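Local coordinates for protein caspase-3 (Porites astreoides, PDB 6WI4) that probably acts as a cysteine protease of the caspase family, cleaving protein substrates after aspartate during programmed cell death in coral, at residues A[1-11]-A[222-233]. Residues are numbered along the deposited sequence; the frame is centred on the assembly and turned at random.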
loop_
_atom_site.group_PDB
_atom_site.type_symbol
_atom_site.label_atom_id
_atom_site.label_comp_id
_atom_site.label_asym_id
_atom_site.label_seq_id
_atom_site.Cartn_x
_atom_site.Cartn_y
_atom_site.Cartn_z
ATOM N N ASP A 1 -0.726 -2.691 -26.871
ATOM C CA ASP A 1 0.369 -3.482 -26.325
ATOM C C ASP A 1 -0.107 -4.217 -25.070
ATOM O O ASP A 1 -1.234 -4.018 -24.603
ATOM C CB ASP A 1 1.579 -2.591 -26.019
ATOM C CG ASP A 1 2.905 -3.335 -26.119
ATOM O OD1 ASP A 1 3.146 -4.253 -25.303
ATOM O OD2 ASP A 1 3.710 -2.997 -27.014
ATOM N N THR A 2 0.745 -5.086 -24.543
ATOM C CA THR A 2 0.417 -5.867 -23.362
ATOM C C THR A 2 1.280 -5.525 -22.155
ATOM O O THR A 2 1.133 -6.170 -21.115
ATOM C CB THR A 2 0.540 -7.364 -23.661
ATOM O OG1 THR A 2 1.879 -7.652 -24.084
ATOM C CG2 THR A 2 -0.450 -7.781 -24.750
ATOM N N ILE A 3 2.168 -4.535 -22.263
ATOM C CA ILE A 3 3.030 -4.110 -21.161
ATOM C C ILE A 3 2.942 -2.595 -21.033
ATOM O O ILE A 3 3.043 -1.880 -22.037
ATOM C CB ILE A 3 4.489 -4.545 -21.392
ATOM C CG1 ILE A 3 4.585 -6.072 -21.437
ATOM C CG2 ILE A 3 5.394 -3.970 -20.315
ATOM C CD1 ILE A 3 5.982 -6.599 -21.705
ATOM N N TYR A 4 2.781 -2.098 -19.803
ATOM C CA TYR A 4 2.744 -0.653 -19.594
ATOM C C TYR A 4 4.087 -0.017 -19.932
ATOM O O TYR A 4 5.147 -0.580 -19.650
ATOM C CB TYR A 4 2.403 -0.320 -18.143
ATOM C CG TYR A 4 0.962 -0.554 -17.766
ATOM C CD1 TYR A 4 -0.045 0.269 -18.249
ATOM C CD2 TYR A 4 0.614 -1.594 -16.904
ATOM C CE1 TYR A 4 -1.371 0.055 -17.903
ATOM C CE2 TYR A 4 -0.709 -1.803 -16.541
ATOM C CZ TYR A 4 -1.685 -0.993 -17.046
ATOM O OH TYR A 4 -3.004 -1.208 -16.683
ATOM N N LYS A 5 4.035 1.183 -20.509
ATOM C CA LYS A 5 5.248 1.968 -20.703
ATOM C C LYS A 5 5.846 2.350 -19.357
ATOM O O LYS A 5 5.161 2.903 -18.497
ATOM C CB LYS A 5 4.936 3.225 -21.515
ATOM N N MET A 6 7.133 2.049 -19.175
ATOM C CA MET A 6 7.854 2.384 -17.948
ATOM C C MET A 6 9.300 2.666 -18.359
ATOM O O MET A 6 10.177 1.805 -18.272
ATOM C CB MET A 6 7.784 1.269 -16.905
ATOM C CG MET A 6 6.401 1.025 -16.315
ATOM S SD MET A 6 5.884 2.315 -15.170
ATOM C CE MET A 6 6.767 1.809 -13.707
ATOM N N ASN A 7 9.543 3.890 -18.831
ATOM C CA ASN A 7 10.884 4.236 -19.286
ATOM C C ASN A 7 11.384 5.620 -18.879
ATOM O O ASN A 7 12.521 5.955 -19.225
ATOM C CB ASN A 7 10.981 4.097 -20.820
ATOM C CG ASN A 7 10.008 4.994 -21.566
ATOM O OD1 ASN A 7 9.625 6.059 -21.098
ATOM N ND2 ASN A 7 9.623 4.568 -22.759
ATOM N N LYS A 8 10.605 6.424 -18.163
ATOM C CA LYS A 8 11.089 7.743 -17.774
ATOM C C LYS A 8 12.129 7.626 -16.662
ATOM O O LYS A 8 12.059 6.735 -15.812
ATOM C CB LYS A 8 9.927 8.630 -17.323
ATOM C CG LYS A 8 8.911 8.974 -18.412
ATOM C CD LYS A 8 9.588 9.545 -19.650
ATOM C CE LYS A 8 8.570 10.099 -20.643
ATOM N NZ LYS A 8 7.980 11.393 -20.198
ATOM N N SER A 9 13.108 8.544 -16.673
ATOM C CA SER A 9 14.180 8.513 -15.678
ATOM C C SER A 9 13.624 8.602 -14.263
ATOM O O SER A 9 14.116 7.931 -13.346
ATOM C CB SER A 9 15.159 9.661 -15.925
ATOM O OG SER A 9 15.608 9.672 -17.267
ATOM N N THR A 10 12.636 9.461 -14.066
ATOM C CA THR A 10 11.791 9.461 -12.879
ATOM C C THR A 10 10.434 8.914 -13.307
ATOM O O THR A 10 9.733 9.543 -14.105
ATOM C CB THR A 10 11.667 10.862 -12.296
ATOM O OG1 THR A 10 12.955 11.305 -11.856
ATOM C CG2 THR A 10 10.699 10.862 -11.123
ATOM N N ARG A 11 10.068 7.735 -12.784
ATOM C CA ARG A 11 8.860 7.057 -13.254
ATOM C C ARG A 11 7.591 7.776 -12.827
ATOM O O ARG A 11 6.566 7.691 -13.512
ATOM C CB ARG A 11 8.822 5.625 -12.726
ATOM C CG ARG A 11 9.967 4.746 -13.159
ATOM C CD ARG A 11 9.794 4.251 -14.599
ATOM N NE ARG A 11 10.570 3.030 -14.779
ATOM C CZ ARG A 11 11.747 2.962 -15.392
ATOM N NH1 ARG A 11 12.379 1.799 -15.479
ATOM N NH2 ARG A 11 12.284 4.045 -15.939
ATOM N N LEU A 222 -5.870 -3.634 -13.717
ATOM C CA LEU A 222 -4.846 -3.472 -14.745
ATOM C C LEU A 222 -5.290 -4.104 -16.063
ATOM O O LEU A 222 -6.024 -5.095 -16.093
ATOM C CB LEU A 222 -3.532 -4.091 -14.282
ATOM C CG LEU A 222 -2.933 -3.521 -12.990
ATOM C CD1 LEU A 222 -1.642 -4.263 -12.682
ATOM C CD2 LEU A 222 -2.685 -2.028 -13.104
ATOM N N ARG A 223 -4.848 -3.493 -17.163
ATOM C CA ARG A 223 -5.121 -3.968 -18.518
ATOM C C ARG A 223 -3.884 -4.500 -19.220
ATOM O O ARG A 223 -3.999 -5.027 -20.340
ATOM C CB ARG A 223 -5.705 -2.829 -19.363
ATOM C CG ARG A 223 -7.005 -2.257 -18.871
ATOM C CD ARG A 223 -7.384 -1.047 -19.742
ATOM N NE ARG A 223 -6.350 -0.023 -19.671
ATOM C CZ ARG A 223 -5.615 0.416 -20.689
ATOM N NH1 ARG A 223 -4.688 1.341 -20.463
ATOM N NH2 ARG A 223 -5.784 -0.051 -21.922
ATOM N N LYS A 224 -2.708 -4.329 -18.621
ATOM C CA LYS A 224 -1.439 -4.799 -19.146
ATOM C C LYS A 224 -0.625 -5.347 -17.985
ATOM O O LYS A 224 -0.948 -5.111 -16.819
ATOM C CB LYS A 224 -0.672 -3.665 -19.847
ATOM C CG LYS A 224 -1.463 -2.932 -20.917
ATOM C CD LYS A 224 -0.662 -1.769 -21.495
ATOM C CE LYS A 224 -1.487 -0.984 -22.488
ATOM N NZ LYS A 224 -0.759 0.233 -22.959
ATOM N N GLU A 225 0.453 -6.064 -18.309
ATOM C CA GLU A 225 1.438 -6.414 -17.293
ATOM C C GLU A 225 2.220 -5.170 -16.888
ATOM O O GLU A 225 2.550 -4.320 -17.724
ATOM C CB GLU A 225 2.391 -7.495 -17.806
ATOM C CG GLU A 225 1.890 -8.910 -17.578
ATOM C CD GLU A 225 0.870 -9.331 -18.608
ATOM O OE1 GLU A 225 1.262 -9.528 -19.776
ATOM O OE2 GLU A 225 -0.322 -9.458 -18.248
ATOM N N LEU A 226 2.500 -5.053 -15.598
ATOM C CA LEU A 226 3.283 -3.943 -15.063
ATOM C C LEU A 226 4.659 -4.491 -14.708
ATOM O O LEU A 226 4.835 -5.130 -13.671
ATOM C CB LEU A 226 2.599 -3.312 -13.853
ATOM C CG LEU A 226 3.008 -1.900 -13.416
ATOM C CD1 LEU A 226 2.080 -1.420 -12.309
ATOM C CD2 LEU A 226 4.449 -1.826 -12.967
ATOM N N TYR A 227 5.628 -4.234 -15.577
ATOM C CA TYR A 227 7.033 -4.485 -15.298
ATOM C C TYR A 227 7.702 -3.169 -14.934
ATOM O O TYR A 227 7.579 -2.186 -15.671
ATOM C CB TYR A 227 7.738 -5.086 -16.513
ATOM C CG TYR A 227 7.343 -6.497 -16.878
ATOM C CD1 TYR A 227 7.955 -7.586 -16.270
ATOM C CD2 TYR A 227 6.396 -6.736 -17.856
ATOM C CE1 TYR A 227 7.617 -8.879 -16.619
ATOM C CE2 TYR A 227 6.052 -8.028 -18.212
ATOM C CZ TYR A 227 6.666 -9.090 -17.587
ATOM O OH TYR A 227 6.327 -10.382 -17.929
ATOM N N PHE A 228 8.410 -3.152 -13.803
ATOM C CA PHE A 228 9.114 -1.936 -13.410
ATOM C C PHE A 228 10.338 -1.671 -14.282
ATOM O O PHE A 228 10.767 -0.517 -14.382
ATOM C CB PHE A 228 9.492 -2.008 -11.924
ATOM C CG PHE A 228 8.315 -1.826 -11.009
ATOM C CD1 PHE A 228 7.772 -0.575 -10.805
ATOM C CD2 PHE A 228 7.727 -2.917 -10.395
ATOM C CE1 PHE A 228 6.675 -0.401 -9.979
ATOM C CE2 PHE A 228 6.627 -2.755 -9.570
ATOM C CZ PHE A 228 6.099 -1.507 -9.359
ATOM N N PHE A 229 10.878 -2.692 -14.943
ATOM C CA PHE A 229 12.043 -2.544 -15.820
ATOM C C PHE A 229 11.802 -3.371 -17.070
ATOM O O PHE A 229 12.410 -4.427 -17.269
ATOM C CB PHE A 229 13.319 -2.959 -15.092
ATOM C CG PHE A 229 13.585 -2.133 -13.867
ATOM C CD1 PHE A 229 14.217 -0.904 -13.975
ATOM C CD2 PHE A 229 13.162 -2.562 -12.618
ATOM C CE1 PHE A 229 14.448 -0.123 -12.851
ATOM C CE2 PHE A 229 13.388 -1.777 -11.479
ATOM C CZ PHE A 229 14.030 -0.559 -11.602
ATOM N N PRO A 230 10.902 -2.916 -17.938
ATOM C CA PRO A 230 10.504 -3.747 -19.083
ATOM C C PRO A 230 11.633 -4.001 -20.056
ATOM O O PRO A 230 11.533 -4.932 -20.865
ATOM C CB PRO A 230 9.362 -2.948 -19.729
ATOM C CG PRO A 230 9.494 -1.565 -19.213
ATOM C CD PRO A 230 10.175 -1.633 -17.888
ATOM N N GLU A 231 12.723 -3.234 -19.978
ATOM C CA GLU A 231 13.864 -3.469 -20.854
ATOM C C GLU A 231 14.502 -4.832 -20.622
ATOM O O GLU A 231 15.217 -5.326 -21.500
ATOM C CB GLU A 231 14.901 -2.361 -20.659
ATOM C CG GLU A 231 15.507 -2.319 -19.264
ATOM C CD GLU A 231 14.821 -1.319 -18.352
ATOM O OE1 GLU A 231 15.529 -0.698 -17.525
ATOM O OE2 GLU A 231 13.581 -1.158 -18.460
ATOM N N ASN A 232 14.249 -5.459 -19.471
ATOM C CA ASN A 232 14.827 -6.753 -19.145
ATOM C C ASN A 232 13.993 -7.922 -19.645
ATOM O O ASN A 232 14.445 -9.067 -19.557
ATOM C CB ASN A 232 15.011 -6.877 -17.631
ATOM C CG ASN A 232 16.032 -5.899 -17.091
ATOM O OD1 ASN A 232 17.060 -5.659 -17.718
ATOM N ND2 ASN A 232 15.751 -5.324 -15.926
ATOM N N VAL A 233 12.799 -7.664 -20.158
ATOM C CA VAL A 233 11.940 -8.721 -20.663
ATOM C C VAL A 233 11.592 -8.438 -22.121
ATOM O O VAL A 233 11.195 -9.339 -22.857
ATOM C CB VAL A 233 10.673 -8.868 -19.798
ATOM C CG1 VAL A 233 11.050 -9.220 -18.369
ATOM C CG2 VAL A 233 9.840 -7.593 -19.839
HETATM O O HOH W 1 -1.244 -7.861 -20.734
HETATM O O HOH W 2 5.455 -2.141 -17.493
HETATM O O HOH W 3 1.403 1.839 -21.702
HETATM O O HOH W 4 12.635 1.063 -19.209
HETATM O O HOH W 5 10.098 1.406 -12.503
HETATM O O HOH W 6 15.206 1.646 -16.252
#
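I3 and E225 pair as a single parallel beta bridge, a worked example of how the two ends of the deposited chain can be tied together with little regular structure. E225 N donates to T2 O at 2.9 Å, and E225 O receives Y4 N at 3.1 Å.

Two side chains add direct polar bonds to backbone atoms. Y4 reaches across with its hydroxyl, and R223 N meets Y4 OH at 3.0 Å in a nearly straight bond (171°); D146 also hydrogen-bonds this hydroxyl and forms a salt bridge with R223. R11 NH1 donates to F228 O at 3.0 Å, within both the guanidinium and carbonyl planes, while NH2 of R11 holds K8 O. Waters extend the set, one joining Y4 O to Y227 O, another joining R11 NH1 to E231 OE1.

Apolar contacts fill in between. K224 CB sits 3.8 Å from the Y4 ring centroid, over the face, a CH-pi contact. Y4 CE2 lies 4.0 Å from L222 CD2, with Y4 CD2 near L226 CB. Replacing Y4 with an alanine would probably leave K224 without its aromatic partner, R223 N without its acceptor, and a gap beside L222 and L226. I3 sets CD1 3.8 Å from Y227 CE2. The M6 chain, bent at chi2 and chi3 (-73° and -80°), brings CE to 3.9 Å from F228 CD1, while its CB rests on P230. F228 and L226 continue inward to helix 186-197 and strand 123-128.

The two backbone bonds probably set the alignment, while Y4 OH and R11 NH1 each engage a backbone atom (R223 N and F228 O) in the tail after strand 217-220, the outermost of this chain's central sheet; R11 NH1 and E231 OE2, opposite charges beyond salt-bridge range, probably add only modest attraction.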